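Nickel-dependent hydrogenase large subunit (Allochromatium vinosum, PDB 3MYR) oxidises molecular hydrogen at a nickel-iron centre, as the large subunit of a heterodimeric membrane-bound hydrogenase, and probably recycles hydrogen released by nitrogenase. Local coordinates at residues G275-L287 with T297-D309. Numbering follows the deposited sequence.
Sequences GEGLGNFLCYGDL and TFLFPRGAILDRD
Arg308 grips a single carboxylate oxygen of Glu276 side-on, NE and NH2 each lying 3.0 Å from OE2, and the carboxylate and guanidinium planes stand 58° apart. NE meets OE2 nearly along its C-O bond, whereas NH2 comes from above the carboxylate plane. Arg308 reaches the carboxylate with its chain extended from CG to NE. The other oxygen, OE1, turns back to its own loop and accepts from Leu278 N and, on its syn lone pair, from Gly279 N (2.7 Å). A glutamine here removes the negative charge and would probably leave the Arg308 guanidinium without its salt-bridge mate. Gly279 O takes Arg308 N in the carbonyl plane, and Asn280 OD1, with CG set beside the backbone N (chi1 -53°), receives Asp307 N at 2.9 Å, so both acceptors hold the type I' turn 306-309. Next comes an antiparallel hairpin: Phe281-Ile305 and Cys283-Gly303 are hydrogen-bonded pairs, Leu282-Ala304 a non-hydrogen-bonded one. Farther on, Arg302 NE points in its guanidinium plane at Tyr284 O (2.8 Å), and the Phe298 ring lies face-on against the backbone, Asp286 CA 3.8 Å above its centre. A classic beta bulge interrupts the pairing here, with two residues, Leu299 and Phe300, opposite the single Asp286; Leu299 N bonds Leu287 O at 2.9 Å, while Leu287 CD1 touches Phe300 CE2 at 3.8 Å. Around the hairpin, Phe281, Cys283 and Ile305 pack on helix 390-399, Leu287 and Phe300 on helix 426-456, and Tyr284 and Arg302 on strand 476-485.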
loop_
_atom_site.group_PDB
_atom_site.type_symbol
_atom_site.label_atom_id
_atom_site.label_comp_id
_atom_site.label_asym_id
_atom_site.label_seq_id
_atom_site.Cartn_x
_atom_site.Cartn_y
_atom_site.Cartn_z
ATOM N N GLY B 275 5.475 -21.688 -10.007
ATOM C CA GLY B 275 5.534 -20.334 -9.420
ATOM C C GLY B 275 6.020 -20.319 -7.968
ATOM O O GLY B 275 5.683 -19.422 -7.175
ATOM N N GLU B 276 6.815 -21.310 -7.590
ATOM C CA GLU B 276 7.468 -21.260 -6.259
ATOM C C GLU B 276 8.841 -21.956 -6.342
ATOM O O GLU B 276 8.931 -23.182 -6.270
ATOM C CB GLU B 276 6.587 -21.869 -5.145
ATOM C CG GLU B 276 6.992 -21.420 -3.707
ATOM C CD GLU B 276 8.361 -22.056 -3.241
ATOM O OE1 GLU B 276 9.399 -21.349 -3.192
ATOM O OE2 GLU B 276 8.393 -23.259 -2.929
ATOM N N GLY B 277 9.913 -21.170 -6.494
ATOM C CA GLY B 277 11.196 -21.805 -6.812
ATOM C C GLY B 277 12.247 -21.757 -5.725
ATOM O O GLY B 277 13.418 -22.023 -6.009
ATOM N N LEU B 278 11.845 -21.440 -4.496
ATOM C CA LEU B 278 12.818 -21.275 -3.385
ATOM C C LEU B 278 12.689 -22.364 -2.333
ATOM O O LEU B 278 13.717 -22.938 -1.880
ATOM C CB LEU B 278 12.672 -19.910 -2.694
ATOM C CG LEU B 278 12.899 -18.612 -3.470
ATOM C CD1 LEU B 278 12.806 -17.324 -2.522
ATOM C CD2 LEU B 278 14.269 -18.684 -4.117
ATOM N N GLY B 279 11.451 -22.618 -1.889
ATOM C CA GLY B 279 11.250 -23.586 -0.834
ATOM C C GLY B 279 11.564 -23.089 0.605
ATOM O O GLY B 279 11.447 -23.877 1.542
ATOM N N ASN B 280 11.966 -21.832 0.778
ATOM C CA ASN B 280 12.328 -21.272 2.111
ATOM C C ASN B 280 11.377 -20.118 2.422
ATOM O O ASN B 280 11.087 -19.336 1.529
ATOM C CB ASN B 280 13.741 -20.707 2.065
ATOM C CG ASN B 280 14.749 -21.732 1.527
ATOM O OD1 ASN B 280 14.644 -22.938 1.820
ATOM N ND2 ASN B 280 15.718 -21.265 0.773
ATOM N N PHE B 281 10.904 -20.013 3.668
ATOM C CA PHE B 281 9.879 -19.027 4.041
ATOM C C PHE B 281 10.262 -18.387 5.357
ATOM O O PHE B 281 10.769 -19.053 6.216
ATOM C CB PHE B 281 8.504 -19.689 4.143
ATOM C CG PHE B 281 8.101 -20.301 2.869
ATOM C CD1 PHE B 281 8.570 -21.580 2.531
ATOM C CD2 PHE B 281 7.326 -19.571 1.937
ATOM C CE1 PHE B 281 8.250 -22.172 1.249
ATOM C CE2 PHE B 281 6.995 -20.138 0.689
ATOM C CZ PHE B 281 7.525 -21.411 0.323
ATOM N N LEU B 282 10.008 -17.096 5.510
ATOM C CA LEU B 282 10.412 -16.423 6.708
ATOM C C LEU B 282 9.239 -15.600 7.281
ATOM O O LEU B 282 8.578 -14.840 6.537
ATOM C CB LEU B 282 11.618 -15.528 6.363
ATOM C CG LEU B 282 12.073 -14.475 7.368
ATOM C CD1 LEU B 282 12.795 -15.207 8.518
ATOM C CD2 LEU B 282 12.993 -13.478 6.691
ATOM N N CYS B 283 9.055 -15.714 8.614
ATOM C CA CYS B 283 8.115 -14.900 9.375
ATOM C C CYS B 283 8.788 -14.301 10.596
ATOM O O CYS B 283 9.447 -15.017 11.331
ATOM C CB CYS B 283 6.953 -15.746 9.902
ATOM S SG CYS B 283 5.996 -16.488 8.579
ATOM N N TYR B 284 8.509 -13.033 10.869
ATOM C CA TYR B 284 8.853 -12.469 12.163
ATOM C C TYR B 284 7.737 -12.697 13.173
ATOM O O TYR B 284 7.983 -12.565 14.393
ATOM C CB TYR B 284 9.154 -10.982 12.047
ATOM C CG TYR B 284 10.231 -10.587 11.060
ATOM C CD1 TYR B 284 11.273 -11.475 10.718
ATOM C CD2 TYR B 284 10.278 -9.255 10.551
ATOM C CE1 TYR B 284 12.312 -11.066 9.834
ATOM C CE2 TYR B 284 11.340 -8.829 9.627
ATOM C CZ TYR B 284 12.302 -9.769 9.252
ATOM O OH TYR B 284 13.286 -9.360 8.361
ATOM N N GLY B 285 6.513 -12.971 12.696
ATOM C CA GLY B 285 5.376 -13.150 13.602
ATOM C C GLY B 285 4.764 -11.806 14.037
ATOM O O GLY B 285 5.358 -10.730 13.826
ATOM N N ASP B 286 3.547 -11.842 14.588
ATOM C CA ASP B 286 2.846 -10.616 14.969
ATOM C C ASP B 286 1.565 -10.935 15.739
ATOM O O ASP B 286 1.159 -12.092 15.799
ATOM C CB ASP B 286 2.472 -9.810 13.719
ATOM C CG ASP B 286 2.425 -8.296 13.996
ATOM O OD1 ASP B 286 2.708 -7.513 13.075
ATOM O OD2 ASP B 286 2.041 -7.889 15.126
ATOM N N LEU B 287 0.934 -9.896 16.276
ATOM C CA LEU B 287 -0.413 -9.944 16.821
ATOM C C LEU B 287 -0.465 -10.651 18.179
ATOM O O LEU B 287 -1.027 -11.754 18.321
ATOM C CB LEU B 287 -1.448 -10.478 15.846
ATOM C CG LEU B 287 -1.544 -9.587 14.569
ATOM C CD1 LEU B 287 -2.272 -10.417 13.485
ATOM C CD2 LEU B 287 -2.296 -8.245 14.841
ATOM N N THR B 297 3.144 -15.238 22.456
ATOM C CA THR B 297 1.682 -15.007 22.472
ATOM C C THR B 297 1.139 -14.632 21.078
ATOM O O THR B 297 -0.024 -14.274 20.937
ATOM C CB THR B 297 1.305 -13.880 23.504
ATOM O OG1 THR B 297 1.780 -12.575 23.070
ATOM C CG2 THR B 297 1.858 -14.207 24.918
ATOM N N PHE B 298 2.010 -14.658 20.059
ATOM C CA PHE B 298 1.659 -14.154 18.727
ATOM C C PHE B 298 0.552 -15.020 18.100
ATOM O O PHE B 298 0.567 -16.237 18.183
ATOM C CB PHE B 298 2.895 -14.168 17.816
ATOM C CG PHE B 298 3.842 -12.988 17.995
ATOM C CD1 PHE B 298 5.047 -12.947 17.260
ATOM C CD2 PHE B 298 3.538 -11.921 18.843
ATOM C CE1 PHE B 298 5.928 -11.852 17.340
ATOM C CE2 PHE B 298 4.410 -10.829 18.979
ATOM C CZ PHE B 298 5.630 -10.796 18.211
ATOM N N LEU B 299 -0.383 -14.403 17.404
ATOM C CA LEU B 299 -1.223 -15.163 16.478
ATOM C C LEU B 299 -0.394 -15.744 15.278
ATOM O O LEU B 299 -0.484 -16.925 14.963
ATOM C CB LEU B 299 -2.369 -14.273 15.980
ATOM C CG LEU B 299 -3.258 -14.915 14.906
ATOM C CD1 LEU B 299 -3.866 -16.190 15.529
ATOM C CD2 LEU B 299 -4.347 -13.951 14.617
ATOM N N PHE B 300 0.455 -14.950 14.668
ATOM C CA PHE B 300 1.339 -15.463 13.631
ATOM C C PHE B 300 2.697 -15.727 14.259
ATOM O O PHE B 300 3.321 -14.800 14.755
ATOM C CB PHE B 300 1.520 -14.404 12.535
ATOM C CG PHE B 300 0.271 -14.133 11.720
ATOM C CD1 PHE B 300 -0.380 -15.163 11.070
ATOM C CD2 PHE B 300 -0.093 -12.837 11.417
ATOM C CE1 PHE B 300 -1.499 -14.898 10.264
ATOM C CE2 PHE B 300 -1.181 -12.563 10.587
ATOM C CZ PHE B 300 -1.880 -13.578 10.005
ATOM N N PRO B 301 3.190 -16.985 14.203
ATOM C CA PRO B 301 4.420 -17.286 14.913
ATOM C C PRO B 301 5.646 -16.807 14.155
ATOM O O PRO B 301 5.596 -16.678 12.918
ATOM C CB PRO B 301 4.403 -18.828 15.010
ATOM C CG PRO B 301 3.603 -19.218 13.776
ATOM C CD PRO B 301 2.552 -18.177 13.639
ATOM N N ARG B 302 6.730 -16.578 14.911
ATOM C CA ARG B 302 8.047 -16.275 14.357
ATOM C C ARG B 302 8.734 -17.573 13.967
ATOM O O ARG B 302 8.723 -18.539 14.726
ATOM C CB ARG B 302 8.890 -15.570 15.421
ATOM C CG ARG B 302 10.313 -15.212 14.953
ATOM C CD ARG B 302 11.034 -14.214 15.906
ATOM N NE ARG B 302 10.223 -13.012 15.935
ATOM C CZ ARG B 302 10.346 -12.006 16.801
ATOM N NH1 ARG B 302 9.447 -10.995 16.803
ATOM N NH2 ARG B 302 11.314 -12.054 17.683
ATOM N N GLY B 303 9.412 -17.581 12.826
ATOM C CA GLY B 303 10.257 -18.722 12.463
ATOM C C GLY B 303 10.541 -18.761 10.965
ATOM O O GLY B 303 10.074 -17.927 10.188
ATOM N N ALA B 304 11.302 -19.765 10.572
ATOM C CA ALA B 304 11.728 -19.930 9.202
ATOM C C ALA B 304 11.582 -21.406 8.849
ATOM O O ALA B 304 11.956 -22.294 9.640
ATOM C CB ALA B 304 13.201 -19.530 9.083
ATOM N N ILE B 305 11.200 -21.649 7.605
ATOM C CA ILE B 305 11.100 -22.989 7.053
ATOM C C ILE B 305 12.100 -23.037 5.943
ATOM O O ILE B 305 12.223 -22.069 5.156
ATOM C CB ILE B 305 9.684 -23.217 6.497
ATOM C CG1 ILE B 305 8.719 -23.372 7.655
ATOM C CG2 ILE B 305 9.588 -24.427 5.521
ATOM C CD1 ILE B 305 7.253 -23.020 7.280
ATOM N N LEU B 306 12.855 -24.140 5.894
ATOM C CA LEU B 306 13.835 -24.312 4.839
ATOM C C LEU B 306 13.488 -25.548 4.049
ATOM O O LEU B 306 13.032 -26.555 4.634
ATOM C CB LEU B 306 15.224 -24.457 5.412
ATOM C CG LEU B 306 15.710 -23.238 6.216
ATOM C CD1 LEU B 306 17.114 -23.589 6.724
ATOM C CD2 LEU B 306 15.743 -22.029 5.302
ATOM N N ASP B 307 13.649 -25.458 2.725
ATOM C CA ASP B 307 13.605 -26.668 1.887
ATOM C C ASP B 307 12.246 -27.389 2.018
ATOM O O ASP B 307 12.199 -28.615 1.975
ATOM C CB ASP B 307 14.778 -27.649 2.248
ATOM C CG ASP B 307 16.180 -26.966 2.140
ATOM O OD1 ASP B 307 16.340 -26.102 1.229
ATOM O OD2 ASP B 307 17.109 -27.220 2.981
ATOM N N ARG B 308 11.160 -26.620 2.200
ATOM C CA ARG B 308 9.761 -27.160 2.253
ATOM C C ARG B 308 9.563 -28.190 3.364
ATOM O O ARG B 308 8.652 -29.023 3.327
ATOM C CB ARG B 308 9.297 -27.713 0.894
ATOM C CG ARG B 308 9.311 -26.645 -0.182
ATOM C CD ARG B 308 8.840 -27.179 -1.508
ATOM N NE ARG B 308 8.811 -26.201 -2.613
ATOM C CZ ARG B 308 8.363 -26.510 -3.852
ATOM N NH1 ARG B 308 7.925 -27.761 -4.137
ATOM N NH2 ARG B 308 8.281 -25.584 -4.818
ATOM N N ASP B 309 10.375 -28.093 4.395
ATOM C CA ASP B 309 10.316 -29.101 5.456
ATOM C C ASP B 309 9.473 -28.535 6.601
ATOM O O ASP B 309 9.925 -27.722 7.369
ATOM C CB ASP B 309 11.719 -29.458 5.929
ATOM C CG ASP B 309 11.720 -30.471 7.104
ATOM O OD1 ASP B 309 12.847 -30.869 7.477
ATOM O OD2 ASP B 309 10.646 -30.863 7.660
HETATM O O HOH W 1 14.904 -25.035 -0.519
#